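Local atomic coordinates of ribosomal RNA small subunit methyltransferase D (Escherichia coli, PDB entry 2FPO), a protein that methylates N2 of guanine 966 of 16S ribosomal RNA in the assembled 30S particle, with S-adenosyl-L-methionine as methyl donor. Residues Leu59-Gly64 / Asn142-Asn147; Val126-Pro131 / Gly135-Thr140. One frame throughout, in Å; residues are numbered along the deposited sequence.

Contact 1: Leu59-Gly64 / Asn142-Asn147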
ATOM      1  N   LEU A  59       5.676   1.631   0.848  1.00 26.88           N
ATOM      2  CA  LEU A  59       5.223   1.341   2.198  1.00 26.61           C
ATOM      3  C   LEU A  59       3.751   0.940   2.118  1.00 26.86           C
ATOM      4  O   LEU A  59       2.932   1.659   1.552  1.00 27.04           O
ATOM      5  CB  LEU A  59       5.460   2.582   3.079  1.00 26.41           C
ATOM      6  CG  LEU A  59       4.793   2.587   4.461  1.00 27.60           C
ATOM      7  CD1 LEU A  59       5.561   1.589   5.373  1.00 23.90           C
ATOM      8  CD2 LEU A  59       4.782   4.031   4.998  1.00 25.93           C
ATOM      9  N   ASP A  60       3.411  -0.221   2.672  1.00 27.40           N
ATOM     10  CA  ASP A  60       2.013  -0.659   2.743  1.00 28.16           C
ATOM     11  C   ASP A  60       1.550  -0.572   4.209  1.00 27.64           C
ATOM     12  O   ASP A  60       1.993  -1.376   5.051  1.00 26.52           O
ATOM     13  CB  ASP A  60       1.913  -2.088   2.229  1.00 27.74           C
ATOM     14  CG  ASP A  60       0.482  -2.509   1.871  1.00 31.16           C
ATOM     15  OD1 ASP A  60      -0.506  -1.935   2.376  1.00 32.54           O
ATOM     16  OD2 ASP A  60       0.361  -3.455   1.089  1.00 34.35           O
ATOM     17  N   CYS A  61       0.663   0.392   4.491  1.00 27.14           N
ATOM     18  CA  CYS A  61       0.237   0.687   5.873  1.00 27.79           C
ATOM     19  C   CYS A  61      -0.640  -0.363   6.538  1.00 27.79           C
ATOM     20  O   CYS A  61      -0.691  -0.397   7.779  1.00 27.87           O
ATOM     21  CB  CYS A  61      -0.449   2.052   5.963  1.00 28.60           C
ATOM     22  SG  CYS A  61       0.662   3.415   5.490  1.00 29.84           S
ATOM     23  N   PHE A  62      -1.363  -1.153   5.735  1.00 26.10           N
ATOM     24  CA  PHE A  62      -2.290  -2.197   6.227  1.00 27.10           C
ATOM     25  C   PHE A  62      -2.144  -3.287   5.200  1.00 27.66           C
ATOM     26  O   PHE A  62      -3.006  -3.443   4.300  1.00 26.78           O
ATOM     27  CB  PHE A  62      -3.780  -1.720   6.281  1.00 27.07           C
ATOM     28  CG  PHE A  62      -3.970  -0.420   7.012  1.00 27.12           C
ATOM     29  CD1 PHE A  62      -4.205  -0.409   8.383  1.00 27.58           C
ATOM     30  CD2 PHE A  62      -3.871   0.794   6.326  1.00 27.59           C
ATOM     31  CE1 PHE A  62      -4.320   0.840   9.083  1.00 28.73           C
ATOM     32  CE2 PHE A  62      -3.989   2.035   6.987  1.00 28.64           C
ATOM     33  CZ  PHE A  62      -4.235   2.060   8.369  1.00 27.96           C
ATOM     34  N   ALA A  63      -1.040  -4.018   5.298  1.00 27.52           N
ATOM     35  CA  ALA A  63      -0.636  -4.917   4.198  1.00 28.61           C
ATOM     36  C   ALA A  63      -1.546  -6.131   4.021  1.00 29.10           C
ATOM     37  O   ALA A  63      -1.684  -6.627   2.903  1.00 29.16           O
ATOM     38  CB  ALA A  63       0.835  -5.330   4.336  1.00 27.74           C
ATOM     39  N   GLY A  64      -2.170  -6.591   5.101  1.00 30.27           N
ATOM     40  CA  GLY A  64      -3.132  -7.726   5.045  1.00 32.07           C
ATOM     41  C   GLY A  64      -2.562  -8.960   4.345  1.00 33.33           C
ATOM     42  O   GLY A  64      -1.534  -9.537   4.769  1.00 34.00           O
ATOM     43  N   ASN A 142      -2.528  11.987   7.690  1.00 28.71           N
ATOM     44  CA  ASN A 142      -1.831  13.097   8.372  1.00 30.28           C
ATOM     45  C   ASN A 142      -0.507  12.679   8.963  1.00 29.87           C
ATOM     46  O   ASN A 142       0.441  13.451   8.949  1.00 29.89           O
ATOM     47  CB  ASN A 142      -2.697  13.716   9.454  1.00 30.71           C
ATOM     48  CG  ASN A 142      -3.825  14.553   8.890  1.00 34.05           C
ATOM     49  OD1 ASN A 142      -4.898  14.626   9.480  1.00 37.82           O
ATOM     50  ND2 ASN A 142      -3.578  15.211   7.768  1.00 37.11           N
ATOM     51  N   LEU A 143      -0.443  11.455   9.493  1.00 29.61           N
ATOM     52  CA  LEU A 143       0.815  10.928  10.028  1.00 29.12           C
ATOM     53  C   LEU A 143       1.849  10.756   8.932  1.00 29.13           C
ATOM     54  O   LEU A 143       3.005  11.103   9.135  1.00 27.95           O
ATOM     55  CB  LEU A 143       0.598   9.608  10.770  1.00 29.16           C
ATOM     56  CG  LEU A 143      -0.162   9.768  12.103  1.00 28.60           C
ATOM     57  CD1 LEU A 143      -0.841   8.461  12.449  1.00 26.11           C
ATOM     58  CD2 LEU A 143       0.716  10.244  13.248  1.00 29.57           C
ATOM     59  N   LEU A 144       1.424  10.230   7.771  1.00 28.82           N
ATOM     60  CA  LEU A 144       2.320  10.086   6.602  1.00 27.64           C
ATOM     61  C   LEU A 144       2.950  11.411   6.227  1.00 28.03           C
ATOM     62  O   LEU A 144       4.167  11.531   6.082  1.00 26.76           O
ATOM     63  CB  LEU A 144       1.590   9.457   5.378  1.00 28.12           C
ATOM     64  CG  LEU A 144       1.206   7.973   5.488  1.00 25.26           C
ATOM     65  CD1 LEU A 144       0.324   7.586   4.275  1.00 27.44           C
ATOM     66  CD2 LEU A 144       2.510   7.119   5.548  1.00 21.67           C
ATOM     67  N   GLU A 145       2.112  12.423   6.081  1.00 29.17           N
ATOM     68  CA  GLU A 145       2.581  13.777   5.763  1.00 29.08           C
ATOM     69  C   GLU A 145       3.432  14.439   6.867  1.00 29.89           C
ATOM     70  O   GLU A 145       4.350  15.178   6.560  1.00 28.70           O
ATOM     71  CB  GLU A 145       1.389  14.671   5.422  1.00 29.59           C
ATOM     72  CG  GLU A 145       1.720  16.141   5.065  1.00 27.63           C
ATOM     73  CD  GLU A 145       2.653  16.269   3.871  1.00 29.26           C
ATOM     74  OE1 GLU A 145       2.538  15.456   2.927  1.00 28.11           O
ATOM     75  OE2 GLU A 145       3.501  17.202   3.876  1.00 27.12           O
ATOM     76  N   ASP A 146       3.101  14.213   8.141  1.00 31.15           N
ATOM     77  CA  ASP A 146       3.720  14.988   9.224  1.00 31.38           C
ATOM     78  C   ASP A 146       5.023  14.383   9.724  1.00 30.96           C
ATOM     79  O   ASP A 146       5.842  15.087  10.287  1.00 30.47           O
ATOM     80  CB  ASP A 146       2.784  15.142  10.415  1.00 32.38           C
ATOM     81  CG  ASP A 146       1.553  15.944  10.101  1.00 34.84           C
ATOM     82  OD1 ASP A 146       1.490  16.627   9.053  1.00 38.46           O
ATOM     83  OD2 ASP A 146       0.619  15.873  10.916  1.00 37.68           O
ATOM     84  N   ASN A 147       5.212  13.084   9.516  1.00 29.97           N
ATOM     85  CA  ASN A 147       6.340  12.385  10.105  1.00 30.27           C
ATOM     86  C   ASN A 147       7.434  11.935   9.117  1.00 29.77           C
ATOM     87  O   ASN A 147       8.276  11.111   9.452  1.00 29.76           O
ATOM     88  CB  ASN A 147       5.826  11.237  11.002  1.00 29.98           C
ATOM     89  CG  ASN A 147       5.072  11.767  12.218  1.00 30.91           C
ATOM     90  OD1 ASN A 147       5.305  12.888  12.643  1.00 31.38           O
ATOM     91  ND2 ASN A 147       4.164  10.980  12.759  1.00 32.14           N
TER
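Leu144, on the inward face of helix 137-146, rests one methyl against both Leu59 and Cys61 at the C-terminal end of strand 57-60. Its CD2 lies 3.9 Å from CD2 of Leu59, the two leucines crossing obliquely, and 4.1 Å from SG of Cys61, so a single branch serves both partners. Leu144 has CG anti to its carbonyl carbon (chi1 -70°), which turns the side chain toward the sheet; with CD1 extended (chi2 172°), CD2 is the branch left to meet both partners. Leu59 presents CD2 and Cys61 its sulfur. No hydrogen bond crosses the gap; this is purely apolar packing, and the backbones stay well apart, with CA of Cys61 and CA of Leu144 9.7 Å from each other. Only about 88 Å² is buried between the segments, yet all three residues are buried; Val126 also touches Cys61 and Leu144, and Leu116 touches Leu59 and Leu144. The far side of the helix is the looser one. Asn142 and Asp146 face solvent, while Glu145 is tied down by a salt bridge to Arg191 and hydrogen bonds to Trp173 and Asn172. Such a helix laid on the parallel part of the sheet, beside the Cys61-Gly64 loop that leaves strand 57-60, is typical of the Rossmann-like fold of AdoMet-dependent methyltransferases, whose glycine-rich first motif follows the first strand.

Contact 2: Val126-Pro131 / Gly135-Thr140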
ATOM      1  N   VAL A 126       3.010   4.851  -1.435  1.00 26.81           N
ATOM      2  CA  VAL A 126       2.365   4.383  -0.186  1.00 26.38           C
ATOM      3  C   VAL A 126       0.955   3.900  -0.460  1.00 26.51           C
ATOM      4  O   VAL A 126       0.192   4.551  -1.204  1.00 26.66           O
ATOM      5  CB  VAL A 126       2.365   5.478   0.937  1.00 26.72           C
ATOM      6  CG1 VAL A 126       1.748   4.972   2.265  1.00 24.34           C
ATOM      7  CG2 VAL A 126       3.769   6.008   1.181  1.00 25.39           C
ATOM      8  N   PHE A 127       0.627   2.748   0.127  1.00 26.29           N
ATOM      9  CA  PHE A 127      -0.695   2.146   0.013  1.00 26.92           C
ATOM     10  C   PHE A 127      -1.463   2.329   1.324  1.00 27.06           C
ATOM     11  O   PHE A 127      -0.994   1.912   2.389  1.00 25.42           O
ATOM     12  CB  PHE A 127      -0.611   0.653  -0.306  1.00 25.92           C
ATOM     13  CG  PHE A 127       0.233   0.333  -1.526  1.00 28.12           C
ATOM     14  CD1 PHE A 127      -0.229   0.626  -2.820  1.00 27.39           C
ATOM     15  CD2 PHE A 127       1.459  -0.298  -1.383  1.00 26.43           C
ATOM     16  CE1 PHE A 127       0.580   0.332  -3.959  1.00 29.80           C
ATOM     17  CE2 PHE A 127       2.266  -0.608  -2.517  1.00 29.21           C
ATOM     18  CZ  PHE A 127       1.823  -0.286  -3.800  1.00 25.94           C
ATOM     19  N   VAL A 128      -2.651   2.924   1.203  1.00 26.91           N
ATOM     20  CA  VAL A 128      -3.550   3.217   2.339  1.00 27.68           C
ATOM     21  C   VAL A 128      -4.935   2.630   2.065  1.00 27.38           C
ATOM     22  O   VAL A 128      -5.853   3.290   1.558  1.00 28.14           O
ATOM     23  CB  VAL A 128      -3.639   4.743   2.654  1.00 28.73           C
ATOM     24  CG1 VAL A 128      -4.430   4.987   3.967  1.00 27.20           C
ATOM     25  CG2 VAL A 128      -2.259   5.374   2.699  1.00 26.35           C
ATOM     26  N   ASP A 129      -5.089   1.367   2.428  1.00 27.73           N
ATOM     27  CA  ASP A 129      -6.350   0.680   2.269  1.00 28.49           C
ATOM     28  C   ASP A 129      -6.699   0.111   3.645  1.00 28.52           C
ATOM     29  O   ASP A 129      -6.480  -1.060   3.903  1.00 27.25           O
ATOM     30  CB  ASP A 129      -6.218  -0.433   1.227  1.00 29.51           C
ATOM     31  CG  ASP A 129      -7.500  -1.256   1.088  1.00 33.31           C
ATOM     32  OD1 ASP A 129      -8.613  -0.707   1.332  1.00 38.23           O
ATOM     33  OD2 ASP A 129      -7.394  -2.458   0.765  1.00 36.00           O
ATOM     34  N   PRO A 130      -7.203   0.964   4.559  1.00 28.14           N
ATOM     35  CA  PRO A 130      -7.485   0.419   5.892  1.00 27.25           C
ATOM     36  C   PRO A 130      -8.674  -0.550   5.968  1.00 27.06           C
ATOM     37  O   PRO A 130      -9.588  -0.476   5.112  1.00 27.55           O
ATOM     38  CB  PRO A 130      -7.699   1.685   6.749  1.00 26.86           C
ATOM     39  CG  PRO A 130      -8.177   2.715   5.762  1.00 27.64           C
ATOM     40  CD  PRO A 130      -7.467   2.413   4.471  1.00 27.76           C
ATOM     41  N   PRO A 131      -8.680  -1.454   6.985  1.00 26.26           N
ATOM     42  CA  PRO A 131      -9.753  -2.431   7.143  1.00 26.93           C
ATOM     43  C   PRO A 131     -11.091  -1.736   7.403  1.00 27.03           C
ATOM     44  O   PRO A 131     -12.146  -2.245   7.039  1.00 27.22           O
ATOM     45  CB  PRO A 131      -9.291  -3.279   8.366  1.00 26.36           C
ATOM     46  CG  PRO A 131      -8.419  -2.357   9.138  1.00 26.28           C
ATOM     47  CD  PRO A 131      -7.668  -1.598   8.053  1.00 26.93           C
ATOM     48  N   GLY A 135     -11.704   6.649  11.696  1.00 32.63           N
ATOM     49  CA  GLY A 135     -10.750   6.371  12.773  1.00 33.15           C
ATOM     50  C   GLY A 135      -9.347   6.059  12.296  1.00 32.89           C
ATOM     51  O   GLY A 135      -8.406   6.148  13.069  1.00 33.65           O
ATOM     52  N   LEU A 136      -9.202   5.668  11.024  1.00 32.73           N
ATOM     53  CA  LEU A 136      -7.902   5.300  10.454  1.00 32.10           C
ATOM     54  C   LEU A 136      -7.526   6.132   9.230  1.00 31.80           C
ATOM     55  O   LEU A 136      -6.392   6.546   9.103  1.00 32.38           O
ATOM     56  CB  LEU A 136      -7.851   3.805  10.065  1.00 32.29           C
ATOM     57  CG  LEU A 136      -8.062   2.720  11.141  1.00 32.68           C
ATOM     58  CD1 LEU A 136      -8.046   1.369  10.486  1.00 31.85           C
ATOM     59  CD2 LEU A 136      -7.015   2.773  12.287  1.00 33.12           C
ATOM     60  N   LEU A 137      -8.447   6.348   8.306  1.00 31.13           N
ATOM     61  CA  LEU A 137      -8.033   6.865   6.998  1.00 31.01           C
ATOM     62  C   LEU A 137      -7.360   8.248   7.065  1.00 30.66           C
ATOM     63  O   LEU A 137      -6.208   8.396   6.659  1.00 29.70           O
ATOM     64  CB  LEU A 137      -9.203   6.910   6.012  1.00 30.44           C
ATOM     65  CG  LEU A 137      -8.836   7.263   4.555  1.00 31.52           C
ATOM     66  CD1 LEU A 137      -7.912   6.214   3.927  1.00 29.51           C
ATOM     67  CD2 LEU A 137     -10.058   7.407   3.690  1.00 31.89           C
ATOM     68  N   GLU A 138      -8.087   9.248   7.562  1.00 30.01           N
ATOM     69  CA  GLU A 138      -7.532  10.586   7.637  1.00 31.47           C
ATOM     70  C   GLU A 138      -6.349  10.713   8.579  1.00 30.89           C
ATOM     71  O   GLU A 138      -5.456  11.518   8.308  1.00 29.74           O
ATOM     72  CB  GLU A 138      -8.591  11.621   8.002  1.00 32.92           C
ATOM     73  CG  GLU A 138      -9.154  12.337   6.784  1.00 38.57           C
ATOM     74  CD  GLU A 138     -10.487  11.793   6.354  1.00 46.00           C
ATOM     75  OE1 GLU A 138     -10.568  10.554   6.141  1.00 50.80           O
ATOM     76  OE2 GLU A 138     -11.446  12.598   6.234  1.00 45.55           O
ATOM     77  N   GLU A 139      -6.377   9.934   9.672  1.00 29.82           N
ATOM     78  CA  GLU A 139      -5.318   9.878  10.677  1.00 30.51           C
ATOM     79  C   GLU A 139      -4.009   9.394  10.069  1.00 30.19           C
ATOM     80  O   GLU A 139      -2.940   9.936  10.351  1.00 29.61           O
ATOM     81  CB  GLU A 139      -5.702   8.905  11.801  1.00 29.76           C
ATOM     82  CG  GLU A 139      -6.748   9.448  12.791  1.00 31.16           C
ATOM     83  CD  GLU A 139      -8.203   9.353  12.284  1.00 34.99           C
ATOM     84  OE1 GLU A 139      -8.452   8.831  11.171  1.00 32.93           O
ATOM     85  OE2 GLU A 139      -9.109   9.818  13.019  1.00 37.06           O
ATOM     86  N   THR A 140      -4.117   8.361   9.244  1.00 29.43           N
ATOM     87  CA  THR A 140      -2.961   7.749   8.571  1.00 29.88           C
ATOM     88  C   THR A 140      -2.367   8.746   7.595  1.00 29.14           C
ATOM     89  O   THR A 140      -1.167   8.973   7.571  1.00 28.94           O
ATOM     90  CB  THR A 140      -3.367   6.421   7.835  1.00 29.16           C
ATOM     91  OG1 THR A 140      -3.816   5.470   8.807  1.00 30.39           O
ATOM     92  CG2 THR A 140      -2.166   5.811   7.095  1.00 30.12           C
TER
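Val128 aims CG1 at the first turn of helix 137-146 and meets two side chains there. CD1 of Leu137 slants past it, 3.7 Å from CG1 of Val128, whereas Thr140 points straight back, tip to tip, its CG2 3.9 Å from the same CG1. Leu137, with CG anti to its backbone N (chi1 -172°), bends CD1 inward until it also lies 3.9 Å from CD of Pro130. Strand 123-128 runs here into Asp129-Pro130-Pro131, the start of an Asp-Pro-Pro-Phe sequence that corresponds to motif IV of amino-methyltransferases, and helix 137-146, which follows, packs back on it. Leu136, at the N-cap position, brings CD1 to the CB edge of Pro130, 3.8 Å from that CB, and, to one side of the Pro131 ring, near its CD, the side chains of Leu136 and Pro131 crossing at about a right angle. Thr140 turns its other branch to the helix: OG1 donates to O of Leu136 (2.8 Å) from above the carbonyl plane, and N of Thr140 bonds the same oxygen from the opposite face. Cutting Thr140 back to an alanine would probably open a gap against Val128 CG1 and take from the Leu136 carbonyl its hydroxyl donor.

Overall arrangement
Contacts 1 and 2 lie on successive turns of helix 137-146 where it packs on the sheet, their centres about 7 Å apart. Contact 2 uses the first turn of the helix and contact 1 its last, and along the chain contact 2 is nested within the loop that contact 1 closes. On the sheet side, strands 57-60 and 123-128 are parallel neighbours, joined by probable hydrogen bonds from Phe127 N to Leu59 O (2.9 Å) and Cys61 N to Phe127 O (3.1 Å). Phe62 bridges the two by packing, its CZ 3.5 Å from OG1 of Thr140. The loops of the first and fourth motifs thus leave adjacent strand ends, where relatives bind AdoMet and the target amine.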